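Local coordinates for protein UTP--glucose-1-phosphate uridylyltransferase YngB (Bacillus subtilis, PDB 7O2N) that catalyses the formation of UDP-glucose from glucose-1-phosphate and UTP, contributing to glycolipid formation and wall teichoic acid glucosylation under anaerobic fermentative growth, at residues K6-A11 with H119-E124; K27-I32 with K61-D66. All blocks are in the same frame, centred on the assembly; numbering follows the deposited sequence.

In the fold
Both contacts lie in the nucleotidyltransferase domain, with centres about 20 Å apart, and both are linked to strand 6-11. Contact 1 is partly buried: the start of that strand meets the turn leading into strand 125-129, and an apolar patch gives way to cation-pi and charged contacts at its outer margin. Contact 2 is more deeply buried and joins the loop segment 27-32 to helix 62-67, through one salt bridge and a patch of methionine, isoleucine and serine, with the second subunit close by. The two meet at Ala11, the end of segment 6-11, whose carbonyl oxygen probably accepts a hydrogen bond from Lys61 of contact 2.

Contact 1 (K6-A11 with H119-E124); sequences KAVIPA and HFIGDE
Lys6 crosses Ile121 at a slant and carries its amine over Phe120, where the first strand of the Rossmann-like GT-A nucleotidyltransferase fold meets the short helix 118-121. Strand 6-11 runs between the parallel strands 52-57 and 125-129, and the turn at 122-124 delivers the chain into the second of these.

The inner half is apolar and close-packed. The CG2 methyl of Ile121 sits against the aliphatic part of Lys6, 3.7 Å from both its CB and its CD. The other branch of Ile121 runs inward, CG1 lying between the backbone N and the carbonyl carbon (chi1 57°), and its CD1 comes within 4.3 Å of Val8 CG2. Phe126 backs both Ile121 and Val8, and Ala117 adds to the cover over Val8.

Toward the solvent the contact opens out and becomes polar. Gly122 leaves the helical conformation with a positive phi of 65°, and the chain then swings round to present Glu124, whose side chain crosses that of Lys6 at about a right angle. The modelled salt bridge from Lys6 NZ to Glu124 OE1 is plausible but imprecise, because the position of OE1 is uncertain; the hydrogen bond from NZ to Phe120 O is likewise modelled too short for its length to be trusted. The Phe120 ring, whose other neighbours include His100 and Leu54, lies beneath the end of the lysine chain. Lys6 CE stands over the ring near its rim, 4.1 Å from CZ, while NZ lies 4.7 Å from the ring centroid and only 6° off its normal, a cation-pi contact over the face.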
ATOM      1  N   LYS A   6       2.297 -28.927   3.763  1.00 58.97           N
ATOM      2  CA  LYS A   6       2.970 -28.031   2.834  1.00 56.99           C
ATOM      3  C   LYS A   6       1.947 -27.316   1.958  1.00 54.09           C
ATOM      4  O   LYS A   6       0.897 -27.873   1.664  1.00 54.30           O
ATOM      5  CB  LYS A   6       3.958 -28.810   1.962  1.00 57.70           C
ATOM      6  CG  LYS A   6       5.264 -29.239   2.621  1.00 59.32           C
ATOM      7  CD  LYS A   6       5.950 -30.309   1.779  1.00 59.97           C
ATOM      8  CE  LYS A   6       7.449 -30.395   1.956  1.00 70.84           C
ATOM      9  NZ  LYS A   6       8.036 -31.429   1.069  1.00 70.03           N
ATOM     10  N   ALA A   7       2.309 -26.100   1.524  1.00 55.00           N
ATOM     11  CA  ALA A   7       1.461 -25.204   0.753  1.00 47.19           C
ATOM     12  C   ALA A   7       2.277 -24.467  -0.314  1.00 48.03           C
ATOM     13  O   ALA A   7       3.473 -24.214  -0.150  1.00 50.47           O
ATOM     14  CB  ALA A   7       0.826 -24.235   1.709  1.00 45.46           C
ATOM     15  N   VAL A   8       1.607 -24.091  -1.404  1.00 48.79           N
ATOM     16  CA  VAL A   8       2.250 -23.398  -2.513  1.00 48.86           C
ATOM     17  C   VAL A   8       1.513 -22.099  -2.817  1.00 53.00           C
ATOM     18  O   VAL A   8       0.350 -22.144  -3.229  1.00 60.17           O
ATOM     19  CB  VAL A   8       2.234 -24.267  -3.775  1.00 44.74           C
ATOM     20  CG1 VAL A   8       2.954 -23.549  -4.895  1.00 43.94           C
ATOM     21  CG2 VAL A   8       2.828 -25.640  -3.544  1.00 43.96           C
ATOM     22  N   ILE A   9       2.195 -20.958  -2.652  1.00 49.23           N
ATOM     23  CA  ILE A   9       1.590 -19.677  -3.012  1.00 49.08           C
ATOM     24  C   ILE A   9       2.216 -19.197  -4.320  1.00 46.21           C
ATOM     25  O   ILE A   9       3.393 -18.837  -4.320  1.00 51.64           O
ATOM     26  CB  ILE A   9       1.819 -18.633  -1.903  1.00 46.64           C
ATOM     27  CG1 ILE A   9       1.500 -19.183  -0.517  1.00 47.98           C
ATOM     28  CG2 ILE A   9       1.062 -17.354  -2.187  1.00 42.71           C
ATOM     29  CD1 ILE A   9       1.938 -18.262   0.601  1.00 46.47           C
ATOM     30  N   PRO A  10       1.482 -19.132  -5.459  1.00 41.85           N
ATOM     31  CA  PRO A  10       2.060 -18.615  -6.696  1.00 44.52           C
ATOM     32  C   PRO A  10       2.015 -17.095  -6.539  1.00 45.39           C
ATOM     33  O   PRO A  10       1.033 -16.563  -6.041  1.00 44.35           O
ATOM     34  CB  PRO A  10       1.149 -19.150  -7.811  1.00 40.16           C
ATOM     35  CG  PRO A  10       0.102 -19.976  -7.085  1.00 44.01           C
ATOM     36  CD  PRO A  10       0.075 -19.502  -5.640  1.00 41.65           C
ATOM     37  N   ALA A  11       3.110 -16.420  -6.889  1.00 46.99           N
ATOM     38  CA  ALA A  11       3.191 -14.980  -6.725  1.00 46.86           C
ATOM     39  C   ALA A  11       4.074 -14.373  -7.812  1.00 52.88           C
ATOM     40  O   ALA A  11       4.964 -13.592  -7.495  1.00 57.25           O
ATOM     41  CB  ALA A  11       3.746 -14.646  -5.367  1.00 41.78           C
ATOM     42  N   HIS A 119       8.974 -31.150  -6.849  1.00 76.09           N
ATOM     43  CA  HIS A 119      10.045 -31.847  -6.156  1.00 69.74           C
ATOM     44  C   HIS A 119      10.062 -31.441  -4.689  1.00 65.79           C
ATOM     45  O   HIS A 119      10.536 -32.188  -3.834  1.00 65.29           O
ATOM     46  CB  HIS A 119      11.384 -31.604  -6.868  1.00 77.64           C
ATOM     47  CG  HIS A 119      11.450 -32.207  -8.237  1.00 91.87           C
ATOM     48  ND1 HIS A 119      11.984 -33.466  -8.468  1.00 91.47           N
ATOM     49  CD2 HIS A 119      11.028 -31.755  -9.441  1.00 87.62           C
ATOM     50  CE1 HIS A 119      11.896 -33.755  -9.751  1.00 89.54           C
ATOM     51  NE2 HIS A 119      11.311 -32.725 -10.367  1.00 93.86           N
ATOM     52  N   PHE A 120       9.527 -30.246  -4.422  1.00 71.84           N
ATOM     53  CA  PHE A 120       9.556 -29.677  -3.086  1.00 67.35           C
ATOM     54  C   PHE A 120       8.572 -30.412  -2.185  1.00 64.98           C
ATOM     55  O   PHE A 120       8.914 -30.733  -1.049  1.00 70.89           O
ATOM     56  CB  PHE A 120       9.330 -28.165  -3.123  1.00 67.36           C
ATOM     57  CG  PHE A 120       8.868 -27.590  -1.809  1.00 67.02           C
ATOM     58  CD1 PHE A 120       9.761 -27.400  -0.766  1.00 65.90           C
ATOM     59  CD2 PHE A 120       7.539 -27.254  -1.607  1.00 60.20           C
ATOM     60  CE1 PHE A 120       9.348 -26.856   0.440  1.00 61.75           C
ATOM     61  CE2 PHE A 120       7.125 -26.737  -0.390  1.00 61.71           C
ATOM     62  CZ  PHE A 120       8.028 -26.529   0.630  1.00 60.83           C
ATOM     63  N   ILE A 121       7.358 -30.663  -2.686  1.00 66.07           N
ATOM     64  CA  ILE A 121       6.387 -31.389  -1.873  1.00 77.09           C
ATOM     65  C   ILE A 121       6.626 -32.883  -2.060  1.00 71.86           C
ATOM     66  O   ILE A 121       6.489 -33.679  -1.139  1.00 63.53           O
ATOM     67  CB  ILE A 121       4.913 -30.960  -2.108  1.00 81.03           C
ATOM     68  CG1 ILE A 121       4.465 -31.089  -3.562  1.00 71.46           C
ATOM     69  CG2 ILE A 121       4.627 -29.558  -1.561  1.00 67.11           C
ATOM     70  CD1 ILE A 121       3.846 -29.816  -4.060  1.00 70.89           C
ATOM     71  N   GLY A 122       7.019 -33.235  -3.281  1.00 75.90           N
ATOM     72  CA  GLY A 122       7.384 -34.597  -3.601  1.00 79.28           C
ATOM     73  C   GLY A 122       6.178 -35.511  -3.482  1.00 77.84           C
ATOM     74  O   GLY A 122       5.367 -35.552  -4.401  1.00 78.89           O
ATOM     75  N   ASP A 123       6.079 -36.207  -2.342  1.00 72.35           N
ATOM     76  CA  ASP A 123       5.065 -37.236  -2.224  1.00 82.96           C
ATOM     77  C   ASP A 123       4.226 -37.048  -0.968  1.00 88.38           C
ATOM     78  O   ASP A 123       4.229 -37.879  -0.057  1.00 85.20           O
ATOM     79  CB  ASP A 123       5.611 -38.645  -2.417  1.00 87.70           C
ATOM     80  CG  ASP A 123       4.572 -39.481  -3.135  1.00103.41           C
ATOM     81  OD1 ASP A 123       4.434 -39.294  -4.370  1.00103.86           O
ATOM     82  OD2 ASP A 123       3.842 -40.233  -2.446  1.00108.22           O
ATOM     83  N   GLU A 124       3.484 -35.940  -0.973  1.00 85.09           N
ATOM     84  CA  GLU A 124       2.529 -35.613   0.068  1.00 79.62           C
ATOM     85  C   GLU A 124       1.259 -35.065  -0.589  1.00 78.95           C
ATOM     86  O   GLU A 124       1.193 -34.821  -1.796  1.00 79.66           O
ATOM     87  CB  GLU A 124       3.117 -34.569   1.019  1.00 70.41           C
ATOM     88  CG  GLU A 124       4.290 -35.026   1.856  1.00 77.19           C
ATOM     89  CD  GLU A 124       4.951 -33.875   2.604  1.00 92.13           C
ATOM     90  OE1 GLU A 124       5.804 -33.179   2.005  1.00 84.87           O
ATOM     91  OE2 GLU A 124       4.602 -33.654   3.785  1.00119.67           O
TER

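Contact 2 (K27-I32 with K61-D66); sequences KEMLPI and KRSIED
Glu28 and Lys61 form the polar half of this buried contact. Lys61 reaches across with an extended chain and places NZ 2.6 Å from Glu28 OE2 in a salt bridge. The two side chains meet at about a right angle, and the amine approaches from above the carboxylate, 56° out of its plane. Beside them, the CD1 methyl of Ile64 rests 3.7 Å from Glu28 CG.

The second half belongs to Met29. Bends at chi2 (-54°) and chi3 turn the end of the chain onto the helix at Ser63 and Ile64: Met29 SD lies 3.9 Å from both CA and CG1 of Ile64, the Met29 methyl CE approaches Ser63 O at 3.7 Å, and Met29 CG is 3.4 Å from Ser63 OG.

Further out, Gly13 O also accepts a hydrogen bond from Lys61 NZ, and Ala11 O probably does, which would make three acceptors around the amine and tie it to the end of segment 6-11. Ile38 of helix 37-47 packs against Glu28 and Met29, and Ile55 of strand 52-57 supports Ile64. Gln25 of the second subunit touches Ser63 and makes a weak hydrogen bond to Met29 O.

Lys61 thus joins the start of helix 62-67 to two elements of the N-terminal signature of sugar-1-phosphate nucleotidyltransferases: the glycine-rich loop after the first strand, and the Pro-Lys-Glu-Met-Leu-Pro sequence that contains Glu28 and Met29.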
ATOM      1  N   LYS A  27       2.452  -6.666  -6.255  1.00 41.27           N
ATOM      2  CA  LYS A  27       1.039  -6.677  -5.933  1.00 41.15           C
ATOM      3  C   LYS A  27       0.842  -7.227  -4.526  1.00 42.95           C
ATOM      4  O   LYS A  27       0.062  -6.662  -3.765  1.00 44.54           O
ATOM      5  CB  LYS A  27       0.340  -7.494  -7.027  1.00 44.41           C
ATOM      6  CG  LYS A  27      -1.112  -7.874  -6.784  1.00 60.63           C
ATOM      7  CD  LYS A  27      -1.360  -9.377  -6.737  1.00 70.42           C
ATOM      8  CE  LYS A  27      -1.240 -10.034  -8.096  1.00 72.47           C
ATOM      9  NZ  LYS A  27      -2.178 -11.176  -8.222  1.00 93.26           N
ATOM     10  N   GLU A  28       1.593  -8.285  -4.170  1.00 40.37           N
ATOM     11  CA  GLU A  28       1.290  -9.042  -2.967  1.00 43.72           C
ATOM     12  C   GLU A  28       1.787  -8.335  -1.710  1.00 47.82           C
ATOM     13  O   GLU A  28       1.438  -8.741  -0.593  1.00 54.66           O
ATOM     14  CB  GLU A  28       1.667 -10.523  -3.051  1.00 45.03           C
ATOM     15  CG  GLU A  28       2.763 -10.827  -4.049  1.00 58.66           C
ATOM     16  CD  GLU A  28       2.411 -10.945  -5.533  1.00 60.30           C
ATOM     17  OE1 GLU A  28       1.853 -11.992  -5.942  1.00 65.95           O
ATOM     18  OE2 GLU A  28       2.714 -10.001  -6.283  1.00 54.05           O
ATOM     19  N   MET A  29       2.560  -7.257  -1.900  1.00 44.08           N
ATOM     20  CA  MET A  29       3.060  -6.483  -0.772  1.00 41.89           C
ATOM     21  C   MET A  29       2.155  -5.292  -0.493  1.00 39.48           C
ATOM     22  O   MET A  29       2.362  -4.593   0.475  1.00 45.06           O
ATOM     23  CB  MET A  29       4.484  -5.967  -1.011  1.00 41.74           C
ATOM     24  CG  MET A  29       5.560  -7.026  -0.954  1.00 39.06           C
ATOM     25  SD  MET A  29       5.514  -7.988   0.585  1.00 47.94           S
ATOM     26  CE  MET A  29       6.265  -6.820   1.710  1.00 38.54           C
ATOM     27  N   LEU A  30       1.166  -5.040  -1.346  1.00 43.00           N
ATOM     28  CA  LEU A  30       0.253  -3.936  -1.092  1.00 40.56           C
ATOM     29  C   LEU A  30      -0.418  -4.142   0.260  1.00 41.11           C
ATOM     30  O   LEU A  30      -0.829  -5.242   0.653  1.00 34.32           O
ATOM     31  CB  LEU A  30      -0.779  -3.803  -2.215  1.00 37.61           C
ATOM     32  CG  LEU A  30      -0.213  -3.350  -3.561  1.00 38.73           C
ATOM     33  CD1 LEU A  30      -1.248  -3.531  -4.656  1.00 39.50           C
ATOM     34  CD2 LEU A  30       0.201  -1.889  -3.490  1.00 39.85           C
ATOM     35  N   PRO A  31      -0.487  -3.059   1.047  1.00 43.27           N
ATOM     36  CA  PRO A  31      -0.977  -3.163   2.413  1.00 45.66           C
ATOM     37  C   PRO A  31      -2.485  -3.384   2.331  1.00 46.00           C
ATOM     38  O   PRO A  31      -3.142  -2.791   1.485  1.00 41.23           O
ATOM     39  CB  PRO A  31      -0.573  -1.807   3.013  1.00 42.22           C
ATOM     40  CG  PRO A  31      -0.561  -0.854   1.829  1.00 43.96           C
ATOM     41  CD  PRO A  31      -0.081  -1.700   0.666  1.00 46.07           C
ATOM     42  N   ILE A  32      -3.013  -4.259   3.195  1.00 51.72           N
ATOM     43  CA  ILE A  32      -4.450  -4.368   3.285  1.00 46.22           C
ATOM     44  C   ILE A  32      -4.966  -3.586   4.475  1.00 56.50           C
ATOM     45  O   ILE A  32      -5.714  -2.628   4.271  1.00 85.11           O
ATOM     46  CB  ILE A  32      -4.977  -5.797   3.170  1.00 47.56           C
ATOM     47  CG1 ILE A  32      -5.055  -6.184   1.690  1.00 48.32           C
ATOM     48  CG2 ILE A  32      -6.338  -5.912   3.847  1.00 49.23           C
ATOM     49  CD1 ILE A  32      -5.543  -5.072   0.780  1.00 44.78           C
ATOM     50  N   LYS A  61      10.877  -9.211  -6.892  1.00 48.43           N
ATOM     51  CA  LYS A  61       9.939  -9.412  -5.802  1.00 49.53           C
ATOM     52  C   LYS A  61      10.685  -9.721  -4.502  1.00 50.49           C
ATOM     53  O   LYS A  61      10.159 -10.453  -3.656  1.00 55.11           O
ATOM     54  CB  LYS A  61       8.924 -10.501  -6.152  1.00 47.00           C
ATOM     55  CG  LYS A  61       8.107 -10.180  -7.386  1.00 46.88           C
ATOM     56  CD  LYS A  61       6.836 -10.976  -7.456  1.00 45.31           C
ATOM     57  CE  LYS A  61       5.847 -10.372  -8.431  1.00 49.02           C
ATOM     58  NZ  LYS A  61       4.468 -10.762  -8.070  1.00 57.60           N
ATOM     59  N   ARG A  62      11.888  -9.136  -4.356  1.00 45.30           N
ATOM     60  CA  ARG A  62      12.744  -9.346  -3.200  1.00 45.38           C
ATOM     61  C   ARG A  62      11.976  -8.980  -1.934  1.00 45.40           C
ATOM     62  O   ARG A  62      12.094  -9.666  -0.925  1.00 49.42           O
ATOM     63  CB  ARG A  62      14.063  -8.569  -3.296  1.00 46.85           C
ATOM     64  N   SER A  63      11.152  -7.928  -1.995  1.00 43.06           N
ATOM     65  CA  SER A  63      10.481  -7.457  -0.795  1.00 39.78           C
ATOM     66  C   SER A  63       9.652  -8.540  -0.093  1.00 43.11           C
ATOM     67  O   SER A  63       9.527  -8.506   1.136  1.00 46.66           O
ATOM     68  CB  SER A  63       9.715  -6.193  -1.034  1.00 42.53           C
ATOM     69  OG  SER A  63       8.702  -6.350  -2.011  1.00 49.91           O
ATOM     70  N   ILE A  64       9.096  -9.502  -0.841  1.00 39.06           N
ATOM     71  CA  ILE A  64       8.338 -10.573  -0.207  1.00 45.58           C
ATOM     72  C   ILE A  64       9.273 -11.384   0.695  1.00 53.60           C
ATOM     73  O   ILE A  64       8.936 -11.670   1.839  1.00 55.17           O
ATOM     74  CB  ILE A  64       7.631 -11.472  -1.243  1.00 47.53           C
ATOM     75  CG1 ILE A  64       6.529 -10.745  -2.015  1.00 48.46           C
ATOM     76  CG2 ILE A  64       7.113 -12.768  -0.635  1.00 38.97           C
ATOM     77  CD1 ILE A  64       6.371 -11.295  -3.421  1.00 44.93           C
ATOM     78  N   GLU A  65      10.451 -11.742   0.166  1.00 57.10           N
ATOM     79  CA  GLU A  65      11.420 -12.592   0.847  1.00 54.28           C
ATOM     80  C   GLU A  65      11.974 -11.875   2.080  1.00 49.51           C
ATOM     81  O   GLU A  65      12.224 -12.491   3.121  1.00 54.01           O
ATOM     82  CB  GLU A  65      12.544 -12.998  -0.120  1.00 64.20           C
ATOM     83  CG  GLU A  65      12.042 -13.456  -1.484  1.00 77.35           C
ATOM     84  CD  GLU A  65      13.097 -13.683  -2.553  1.00 91.88           C
ATOM     85  OE1 GLU A  65      14.219 -14.076  -2.173  1.00108.54           O
ATOM     86  OE2 GLU A  65      12.791 -13.481  -3.763  1.00 87.99           O
ATOM     87  N   ASP A  66      12.179 -10.567   1.935  1.00 42.53           N
ATOM     88  CA  ASP A  66      12.704  -9.729   2.983  1.00 43.63           C
ATOM     89  C   ASP A  66      11.673  -9.615   4.100  1.00 45.71           C
ATOM     90  O   ASP A  66      12.030  -9.669   5.267  1.00 54.01           O
ATOM     91  CB  ASP A  66      13.091  -8.367   2.413  1.00 41.01           C
ATOM     92  CG  ASP A  66      14.522  -8.301   1.900  1.00 49.70           C
ATOM     93  OD1 ASP A  66      15.410  -9.087   2.403  1.00 53.53           O
ATOM     94  OD2 ASP A  66      14.770  -7.440   1.033  1.00 50.18           O
TER